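Local coordinates for bilirubin-inducible fluorescent protein UnaG (Anguilla japonica, PDB 4I3D), which binds unconjugated bilirubin with high affinity inside a beta-barrel and, once loaded, gives green fluorescence on excitation, at residues P27-D32 with S80-G85; K106-V111 with L123-V128. The protein carries 1 engineered substitution. All coordinates share one frame; numbering follows the deposited sequence.

Interaction 1: P27-D32 with S80-G85; sequences PKELSD and SDRRKG. With BLR (3-[5-[(Z)-(4-ethenyl-3-methyl-5-oxidanylidene-pyrrol-2-ylidene)methyl]-2-[[5-[(Z)-(3-ethenyl-4-methyl-5-oxidanylidene-pyrrol-2-ylidene)methyl]-3-(3-hydroxy-3-oxopropyl)-4-methyl-1H-pyrrol-2-yl]methyl]-4-methyl-1H-pyrrol-3-yl]propanoic acid), chain E.
Pro27 and the helix 28-31 that follows lie against Asp81 and Arg82 of the loop between strands 75-76 and 87-93; the closest CA atoms, of Leu30 and Asp81, are 7.0 Å apart, and no backbone hydrogen bond joins the segments. Side chains do the work, with Arg82 at the centre. Its chain, bent at chi2 and chi3, carries the guanidinium back to the helix, where Leu30 CD1 sits over the centre of one face, 3.8 Å from Arg82 CZ. At the guanidinium edge, near its plane, Glu29 OE2 makes a salt bridge to Arg82 NH2 at 2.8 Å. The two planes stand 47° apart, and OE2 alone does the pairing. Glu29 gets there with CG between its backbone N and carbonyl carbon (chi1 67°). Pro27, the N-cap residue, packs its CG obliquely against Arg82 and sets CD 3.3 Å from Asp81 O. Below this surface layer the segments meet bilirubin. Leu30 CB and Asp81 CB both approach the vinyl carbon CBC, the latter at 3.8 Å, while Ser80 holds a propionate with two bonds: its N to O2A at 3.0 Å and its OG to O1A at 2.8 Å. Arg83 NE makes a bent salt bridge to Asp81 OD1 at 2.6 Å, syn but tilted out of the carboxylate plane; Arg83 also hydrogen-bonds Gln101 OE1 and makes a cation-pi contact with Trp103. An exposed ion pair with a leucine against the guanidinium ties the helical cap of this FABP-family barrel to the loop that grips the pigment's carboxylate.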
loop_
_atom_site.group_PDB
_atom_site.type_symbol
_atom_site.label_atom_id
_atom_site.label_comp_id
_atom_site.label_asym_id
_atom_site.label_seq_id
_atom_site.Cartn_x
_atom_site.Cartn_y
_atom_site.Cartn_z
ATOM N N PRO A 27 14.675 -6.897 -2.931
ATOM C CA PRO A 27 16.011 -7.147 -2.392
ATOM C C PRO A 27 15.978 -7.562 -0.932
ATOM O O PRO A 27 15.064 -7.191 -0.197
ATOM C CB PRO A 27 16.691 -5.788 -2.528
ATOM C CG PRO A 27 16.008 -5.149 -3.695
ATOM C CD PRO A 27 14.593 -5.609 -3.641
ATOM N N LYS A 28 16.980 -8.326 -0.522
ATOM C CA LYS A 28 17.086 -8.780 0.853
ATOM C C LYS A 28 17.256 -7.606 1.807
ATOM O O LYS A 28 16.681 -7.583 2.898
ATOM C CB LYS A 28 18.276 -9.724 0.989
ATOM C CG LYS A 28 18.235 -10.579 2.230
ATOM C CD LYS A 28 19.581 -11.197 2.497
ATOM C CE LYS A 28 19.509 -12.170 3.656
ATOM N NZ LYS A 28 18.883 -11.590 4.876
ATOM N N GLU A 29 18.062 -6.636 1.396
ATOM C CA GLU A 29 18.380 -5.499 2.247
ATOM C C GLU A 29 17.135 -4.648 2.513
ATOM O O GLU A 29 17.060 -3.926 3.506
ATOM C CB GLU A 29 19.507 -4.663 1.622
ATOM C CG GLU A 29 19.140 -3.961 0.335
ATOM C CD GLU A 29 19.423 -4.793 -0.901
ATOM O OE1 GLU A 29 19.470 -6.033 -0.790
ATOM O OE2 GLU A 29 19.606 -4.199 -1.987
ATOM N N LEU A 30 16.149 -4.759 1.631
ATOM C CA LEU A 30 14.925 -3.977 1.739
ATOM C C LEU A 30 13.807 -4.798 2.366
ATOM O O LEU A 30 12.891 -4.252 2.987
ATOM C CB LEU A 30 14.495 -3.485 0.362
ATOM C CG LEU A 30 15.492 -2.524 -0.290
ATOM C CD1 LEU A 30 15.024 -2.157 -1.687
ATOM C CD2 LEU A 30 15.684 -1.261 0.565
ATOM N N SER A 31 13.898 -6.113 2.216
ATOM C CA SER A 31 12.903 -7.022 2.767
ATOM C C SER A 31 13.213 -7.290 4.233
ATOM O O SER A 31 12.319 -7.486 5.051
ATOM C CB SER A 31 12.884 -8.333 1.976
ATOM O OG SER A 31 14.055 -9.096 2.209
ATOM N N ASP A 32 14.489 -7.281 4.570
ATOM C CA ASP A 32 14.888 -7.496 5.940
ATOM C C ASP A 32 14.446 -6.323 6.799
ATOM O O ASP A 32 14.854 -5.180 6.572
ATOM C CB ASP A 32 16.399 -7.682 6.018
ATOM C CG ASP A 32 16.847 -8.997 5.426
ATOM O OD1 ASP A 32 16.050 -9.593 4.670
ATOM O OD2 ASP A 32 17.987 -9.426 5.720
ATOM N N SER A 80 9.275 1.480 -4.278
ATOM C CA SER A 80 10.499 1.446 -3.503
ATOM C C SER A 80 11.235 0.145 -3.747
ATOM O O SER A 80 12.463 0.126 -3.825
ATOM C CB SER A 80 10.183 1.601 -2.005
ATOM O OG SER A 80 9.486 2.813 -1.767
ATOM N N ASP A 81 10.485 -0.941 -3.880
ATOM C CA ASP A 81 11.089 -2.267 -3.891
ATOM C C ASP A 81 11.908 -2.544 -5.151
ATOM O O ASP A 81 12.519 -3.609 -5.274
ATOM C CB ASP A 81 10.022 -3.338 -3.706
ATOM C CG ASP A 81 8.809 -3.092 -4.553
ATOM O OD1 ASP A 81 8.880 -3.377 -5.764
ATOM O OD2 ASP A 81 7.795 -2.600 -4.007
ATOM N N ARG A 82 11.926 -1.590 -6.079
ATOM C CA ARG A 82 12.772 -1.680 -7.263
ATOM C C ARG A 82 12.281 -2.707 -8.293
ATOM O O ARG A 82 13.008 -3.615 -8.676
ATOM C CB ARG A 82 14.219 -1.966 -6.845
ATOM C CG ARG A 82 14.764 -0.921 -5.876
ATOM C CD ARG A 82 16.270 -0.720 -6.027
ATOM N NE ARG A 82 17.074 -1.611 -5.183
ATOM C CZ ARG A 82 17.752 -1.235 -4.096
ATOM N NH1 ARG A 82 17.743 0.027 -3.678
ATOM N NH2 ARG A 82 18.454 -2.133 -3.414
ATOM N N ARG A 83 11.040 -2.552 -8.738
ATOM C CA ARG A 83 10.528 -3.318 -9.867
ATOM C C ARG A 83 10.271 -2.357 -11.011
ATOM O O ARG A 83 10.141 -1.160 -10.786
ATOM C CB ARG A 83 9.223 -4.030 -9.513
ATOM C CG ARG A 83 9.374 -5.195 -8.550
ATOM C CD ARG A 83 8.018 -5.644 -8.030
ATOM N NE ARG A 83 7.276 -4.521 -7.461
ATOM C CZ ARG A 83 5.960 -4.500 -7.258
ATOM N NH1 ARG A 83 5.207 -5.548 -7.555
ATOM N NH2 ARG A 83 5.400 -3.417 -6.758
ATOM N N LYS A 84 10.169 -2.883 -12.230
ATOM C CA LYS A 84 9.982 -2.039 -13.408
ATOM C C LYS A 84 8.792 -2.465 -14.242
ATOM O O LYS A 84 8.312 -3.584 -14.122
ATOM C CB LYS A 84 11.232 -2.084 -14.277
ATOM C CG LYS A 84 12.498 -1.682 -13.543
ATOM C CD LYS A 84 12.407 -0.255 -13.046
ATOM C CE LYS A 84 13.702 0.212 -12.382
ATOM N NZ LYS A 84 14.156 -0.645 -11.259
ATOM N N GLY A 85 8.335 -1.570 -15.112
ATOM C CA GLY A 85 7.230 -1.878 -15.997
ATOM C C GLY A 85 5.974 -2.169 -15.211
ATOM O O GLY A 85 5.086 -2.895 -15.660
HETATM C CHA BLR E . 3.282 1.728 1.753
HETATM N NA BLR E . 1.137 2.412 0.596
HETATM C C1A BLR E . 2.495 2.329 0.633
HETATM C C2A BLR E . 2.988 2.849 -0.565
HETATM C C3A BLR E . 1.915 3.253 -1.308
HETATM C C4A BLR E . 0.775 2.978 -0.586
HETATM C CMA BLR E . 1.962 3.882 -2.662
HETATM C CAA BLR E . 4.415 2.989 -0.999
HETATM C CBA BLR E . 4.822 1.829 -1.840
HETATM C CGA BLR E . 6.036 2.214 -2.609
HETATM O O1A BLR E . 6.768 3.151 -2.211
HETATM O O2A BLR E . 6.336 1.608 -3.659
HETATM C CHB BLR E . -0.603 3.271 -1.070
HETATM N NB BLR E . -1.764 2.948 1.167
HETATM C C1B BLR E . -1.704 3.238 -0.259
HETATM C C2B BLR E . -2.961 3.437 -0.698
HETATM C C3B BLR E . -3.826 3.357 0.175
HETATM C C4B BLR E . -3.296 3.026 1.568
HETATM C CMB BLR E . -3.249 3.731 -2.128
HETATM O OB BLR E . -3.845 2.870 2.652
HETATM C CAB BLR E . -5.277 3.536 -0.115
HETATM C CBB BLR E . -6.106 4.117 0.795
HETATM N NC BLR E . 7.866 -0.017 2.548
HETATM C C1C BLR E . 9.314 0.306 3.124
HETATM C C2C BLR E . 10.104 -0.334 1.995
HETATM C C3C BLR E . 9.420 -0.834 1.105
HETATM C C4C BLR E . 8.084 -0.730 1.298
HETATM C CMC BLR E . 11.586 -0.338 1.957
HETATM O OC BLR E . 9.650 0.882 4.151
HETATM C CAC BLR E . 10.017 -1.490 -0.090
HETATM C CBC BLR E . 10.646 -2.702 0.020
HETATM C CHD BLR E . 7.091 -1.182 0.481
HETATM N ND BLR E . 5.417 0.519 1.255
HETATM C C1D BLR E . 5.712 -0.667 0.704
HETATM C C2D BLR E . 4.424 -1.348 0.346
HETATM C C3D BLR E . 3.418 -0.558 0.720
HETATM C C4D BLR E . 3.982 0.645 1.307
HETATM C CMD BLR E . 4.306 -2.693 -0.259
HETATM C CAD BLR E . 1.965 -0.866 0.558
HETATM C CBD BLR E . 1.415 -1.570 1.762
HETATM C CGD BLR E . 0.850 -0.581 2.728
HETATM O O1D BLR E . 1.254 -0.559 3.922
HETATM O O2D BLR E . -0.037 0.231 2.359
#

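Interaction 2: K106-V111 with L123-V128. With BLR (3-[5-[(Z)-(4-ethenyl-3-methyl-5-oxidanylidene-pyrrol-2-ylidene)methyl]-2-[[5-[(Z)-(3-ethenyl-4-methyl-5-oxidanylidene-pyrrol-2-ylidene)methyl]-3-(3-hydroxy-3-oxopropyl)-4-methyl-1H-pyrrol-2-yl]methyl]-4-methyl-1H-pyrrol-3-yl]propanoic acid), chain E.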
loop_
_atom_site.group_PDB
_atom_site.type_symbol
_atom_site.label_atom_id
_atom_site.label_comp_id
_atom_site.label_asym_id
_atom_site.label_seq_id
_atom_site.Cartn_x
_atom_site.Cartn_y
_atom_site.Cartn_z
ATOM N N LYS A 106 3.733 -10.867 -13.952
ATOM C CA LYS A 106 3.315 -11.271 -12.613
ATOM C C LYS A 106 2.316 -10.288 -12.024
ATOM O O LYS A 106 2.195 -9.161 -12.494
ATOM C CB LYS A 106 4.522 -11.347 -11.702
ATOM C CG LYS A 106 5.597 -12.271 -12.197
ATOM C CD LYS A 106 6.666 -12.449 -11.137
ATOM C CE LYS A 106 7.977 -12.891 -11.735
ATOM N NZ LYS A 106 8.556 -11.840 -12.598
ATOM N N GLU A 107 1.629 -10.720 -10.968
ATOM C CA GLU A 107 0.521 -9.976 -10.389
ATOM C C GLU A 107 0.504 -10.048 -8.855
ATOM O O GLU A 107 0.518 -11.119 -8.268
ATOM C CB GLU A 107 -0.777 -10.575 -10.925
ATOM C CG GLU A 107 -2.050 -9.953 -10.424
ATOM C CD GLU A 107 -3.239 -10.860 -10.671
ATOM O OE1 GLU A 107 -3.067 -11.857 -11.403
ATOM O OE2 GLU A 107 -4.330 -10.586 -10.131
ATOM N N THR A 108 0.453 -8.893 -8.208
ATOM C CA THR A 108 0.267 -8.856 -6.761
ATOM C C THR A 108 -0.913 -7.943 -6.433
ATOM O O THR A 108 -1.246 -7.061 -7.222
ATOM C CB THR A 108 1.529 -8.394 -6.037
ATOM O OG1 THR A 108 1.444 -8.783 -4.664
ATOM C CG2 THR A 108 1.722 -6.888 -6.168
ATOM N N THR A 109 -1.551 -8.166 -5.288
ATOM C CA THR A 109 -2.793 -7.482 -4.942
ATOM C C THR A 109 -2.727 -6.869 -3.529
ATOM O O THR A 109 -2.077 -7.428 -2.656
ATOM C CB THR A 109 -3.955 -8.466 -4.992
ATOM O OG1 THR A 109 -3.923 -9.167 -6.243
ATOM C CG2 THR A 109 -5.287 -7.734 -4.853
ATOM N N TYR A 110 -3.386 -5.724 -3.319
ATOM C CA TYR A 110 -3.466 -5.055 -2.014
ATOM C C TYR A 110 -4.931 -4.751 -1.732
ATOM O O TYR A 110 -5.558 -4.030 -2.496
ATOM C CB TYR A 110 -2.754 -3.700 -2.024
ATOM C CG TYR A 110 -1.307 -3.701 -2.446
ATOM C CD1 TYR A 110 -0.950 -3.716 -3.782
ATOM C CD2 TYR A 110 -0.298 -3.668 -1.507
ATOM C CE1 TYR A 110 0.382 -3.710 -4.170
ATOM C CE2 TYR A 110 1.022 -3.663 -1.881
ATOM C CZ TYR A 110 1.362 -3.675 -3.216
ATOM O OH TYR A 110 2.698 -3.675 -3.577
ATOM N N VAL A 111 -5.478 -5.278 -0.643
ATOM C CA VAL A 111 -6.864 -5.019 -0.284
ATOM C C VAL A 111 -6.921 -4.177 0.994
ATOM O O VAL A 111 -6.448 -4.607 2.032
ATOM C CB VAL A 111 -7.607 -6.335 -0.017
ATOM C CG1 VAL A 111 -8.980 -6.050 0.567
ATOM C CG2 VAL A 111 -7.687 -7.190 -1.304
ATOM N N LEU A 123 -1.878 -7.870 1.911
ATOM C CA LEU A 123 -1.047 -7.944 0.717
ATOM C C LEU A 123 -0.929 -9.397 0.253
ATOM O O LEU A 123 -0.653 -10.285 1.047
ATOM C CB LEU A 123 0.338 -7.392 1.024
ATOM C CG LEU A 123 0.388 -6.040 1.755
ATOM C CD1 LEU A 123 0.357 -6.174 3.303
ATOM C CD2 LEU A 123 1.614 -5.279 1.300
ATOM N N THR A 124 -1.126 -9.651 -1.033
ATOM C CA THR A 124 -1.162 -11.017 -1.531
ATOM C C THR A 124 -0.256 -11.176 -2.738
ATOM O O THR A 124 -0.418 -10.496 -3.742
ATOM C CB THR A 124 -2.570 -11.416 -1.970
ATOM O OG1 THR A 124 -3.477 -11.267 -0.868
ATOM C CG2 THR A 124 -2.569 -12.844 -2.439
ATOM N N MET A 125 0.711 -12.073 -2.633
ATOM C CA MET A 125 1.547 -12.444 -3.763
ATOM C C MET A 125 1.633 -13.976 -3.805
ATOM O O MET A 125 2.361 -14.600 -3.019
ATOM C CB MET A 125 2.936 -11.831 -3.617
ATOM C CG MET A 125 3.864 -12.120 -4.784
ATOM S SD MET A 125 3.243 -11.460 -6.337
ATOM C CE MET A 125 4.459 -12.072 -7.468
ATOM N N GLY A 126 0.870 -14.581 -4.713
ATOM C CA GLY A 126 0.702 -16.024 -4.737
ATOM C C GLY A 126 -0.224 -16.467 -3.624
ATOM O O GLY A 126 -1.408 -16.133 -3.623
ATOM N N ASP A 127 0.322 -17.218 -2.677
ATOM C CA ASP A 127 -0.378 -17.562 -1.441
ATOM C C ASP A 127 0.511 -17.105 -0.286
ATOM O O ASP A 127 0.367 -17.576 0.844
ATOM C CB ASP A 127 -0.642 -19.074 -1.340
ATOM C CG ASP A 127 -1.848 -19.533 -2.161
ATOM O OD1 ASP A 127 -2.136 -18.930 -3.209
ATOM O OD2 ASP A 127 -2.501 -20.520 -1.764
ATOM N N VAL A 128 1.459 -16.215 -0.588
ATOM C CA VAL A 128 2.211 -15.511 0.447
ATOM C C VAL A 128 1.405 -14.280 0.820
ATOM O O VAL A 128 1.189 -13.419 -0.017
ATOM C CB VAL A 128 3.585 -15.060 -0.067
ATOM C CG1 VAL A 128 4.256 -14.126 0.938
ATOM C CG2 VAL A 128 4.439 -16.268 -0.367
HETATM C CHA BLR E . 3.282 1.728 1.753
HETATM N NA BLR E . 1.137 2.412 0.596
HETATM C C1A BLR E . 2.495 2.329 0.633
HETATM C C2A BLR E . 2.988 2.849 -0.565
HETATM C C3A BLR E . 1.915 3.253 -1.308
HETATM C C4A BLR E . 0.775 2.978 -0.586
HETATM C CMA BLR E . 1.962 3.882 -2.662
HETATM C CAA BLR E . 4.415 2.989 -0.999
HETATM C CBA BLR E . 4.822 1.829 -1.840
HETATM C CGA BLR E . 6.036 2.214 -2.609
HETATM O O1A BLR E . 6.768 3.151 -2.211
HETATM O O2A BLR E . 6.336 1.608 -3.659
HETATM C CHB BLR E . -0.603 3.271 -1.070
HETATM N NB BLR E . -1.764 2.948 1.167
HETATM C C1B BLR E . -1.704 3.238 -0.259
HETATM C C2B BLR E . -2.961 3.437 -0.698
HETATM C C3B BLR E . -3.826 3.357 0.175
HETATM C C4B BLR E . -3.296 3.026 1.568
HETATM C CMB BLR E . -3.249 3.731 -2.128
HETATM O OB BLR E . -3.845 2.870 2.652
HETATM C CAB BLR E . -5.277 3.536 -0.115
HETATM C CBB BLR E . -6.106 4.117 0.795
HETATM N NC BLR E . 7.866 -0.017 2.548
HETATM C C1C BLR E . 9.314 0.306 3.124
HETATM C C2C BLR E . 10.104 -0.334 1.995
HETATM C C3C BLR E . 9.420 -0.834 1.105
HETATM C C4C BLR E . 8.084 -0.730 1.298
HETATM C CMC BLR E . 11.586 -0.338 1.957
HETATM O OC BLR E . 9.650 0.882 4.151
HETATM C CAC BLR E . 10.017 -1.490 -0.090
HETATM C CBC BLR E . 10.646 -2.702 0.020
HETATM C CHD BLR E . 7.091 -1.182 0.481
HETATM N ND BLR E . 5.417 0.519 1.255
HETATM C C1D BLR E . 5.712 -0.667 0.704
HETATM C C2D BLR E . 4.424 -1.348 0.346
HETATM C C3D BLR E . 3.418 -0.558 0.720
HETATM C C4D BLR E . 3.982 0.645 1.307
HETATM C CMD BLR E . 4.306 -2.693 -0.259
HETATM C CAD BLR E . 1.965 -0.866 0.558
HETATM C CBD BLR E . 1.415 -1.570 1.762
HETATM C CGD BLR E . 0.850 -0.581 2.728
HETATM O O1D BLR E . 1.254 -0.559 3.922
HETATM O O2D BLR E . -0.037 0.231 2.359
HETATM O O HOH W 1 0.017 -13.211 -6.637
HETATM O O HOH W 2 -2.878 -11.848 -5.786
#
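Lys106 starts the contact with its CB 4.3 Å from Met125 CE, the methyl end of a side chain that reaches across from the second strand, CG anti to its own N and bent at chi2. Glu107 follows, its carbonyl O 3.4 Å from Met125 SD; a water also donates to Glu107 O. Thr108 leans on the same sulfur through CB, at 3.5 Å. With OG1 anti to its own N (chi1 -161°), its hydroxyl reaches Thr124 O at 2.7 Å, arriving 48° above the carbonyl plane; Tyr20 OH also bonds this hydroxyl. Thr109 N donates to Thr124 O from within that plane, at 3.0 Å and an N-H...O angle of 165°, so the one carbonyl accepts two donors. Thr109 O receives Thr124 N in return, completing an antiparallel hydrogen-bonded pair. These strands, 106-115 and 118-125, form a beta hairpin in the wall of the lipocalin/FABP barrel, and the second turns at once, through a type II' turn from Met125 to Val128, into strand 128-136. Tyr110 and Leu123 form the next, non-hydrogen-bonded antiparallel pair, both side chains on the bilirubin side. Tyr110 CE2 meets Leu123 CD2 obliquely at 3.6 Å, and the tyrosine OH bonds Gln101. Bilirubin's methyl CMD lies at the tyrosine's ring edge, while Leu123 CD2 touches propionate carbon CBD at 3.7 Å.

Overall arrangement
Bilirubin is the common partner. The centres of interactions 1 and 2 lie about 15 Å apart, and each meets a different part of the pigment: 27-32 with 80-85 meets an end vinyl group and one propionate, whereas 106-111 with 123-128 packs against a ring methyl and the aliphatic part of the other propionate. Interaction 1 is a surface contact, and interaction 2 is a piece of barrel wall, partly buried. They touch directly where Arg83 NH1 packs 4.0 Å from Thr108 CG2. Gln101 OE1 takes hydrogen bonds from both Arg83 NH2 and Tyr110 OH. Tyr134 and Arg112 add further hydrogen bonds to the ligand.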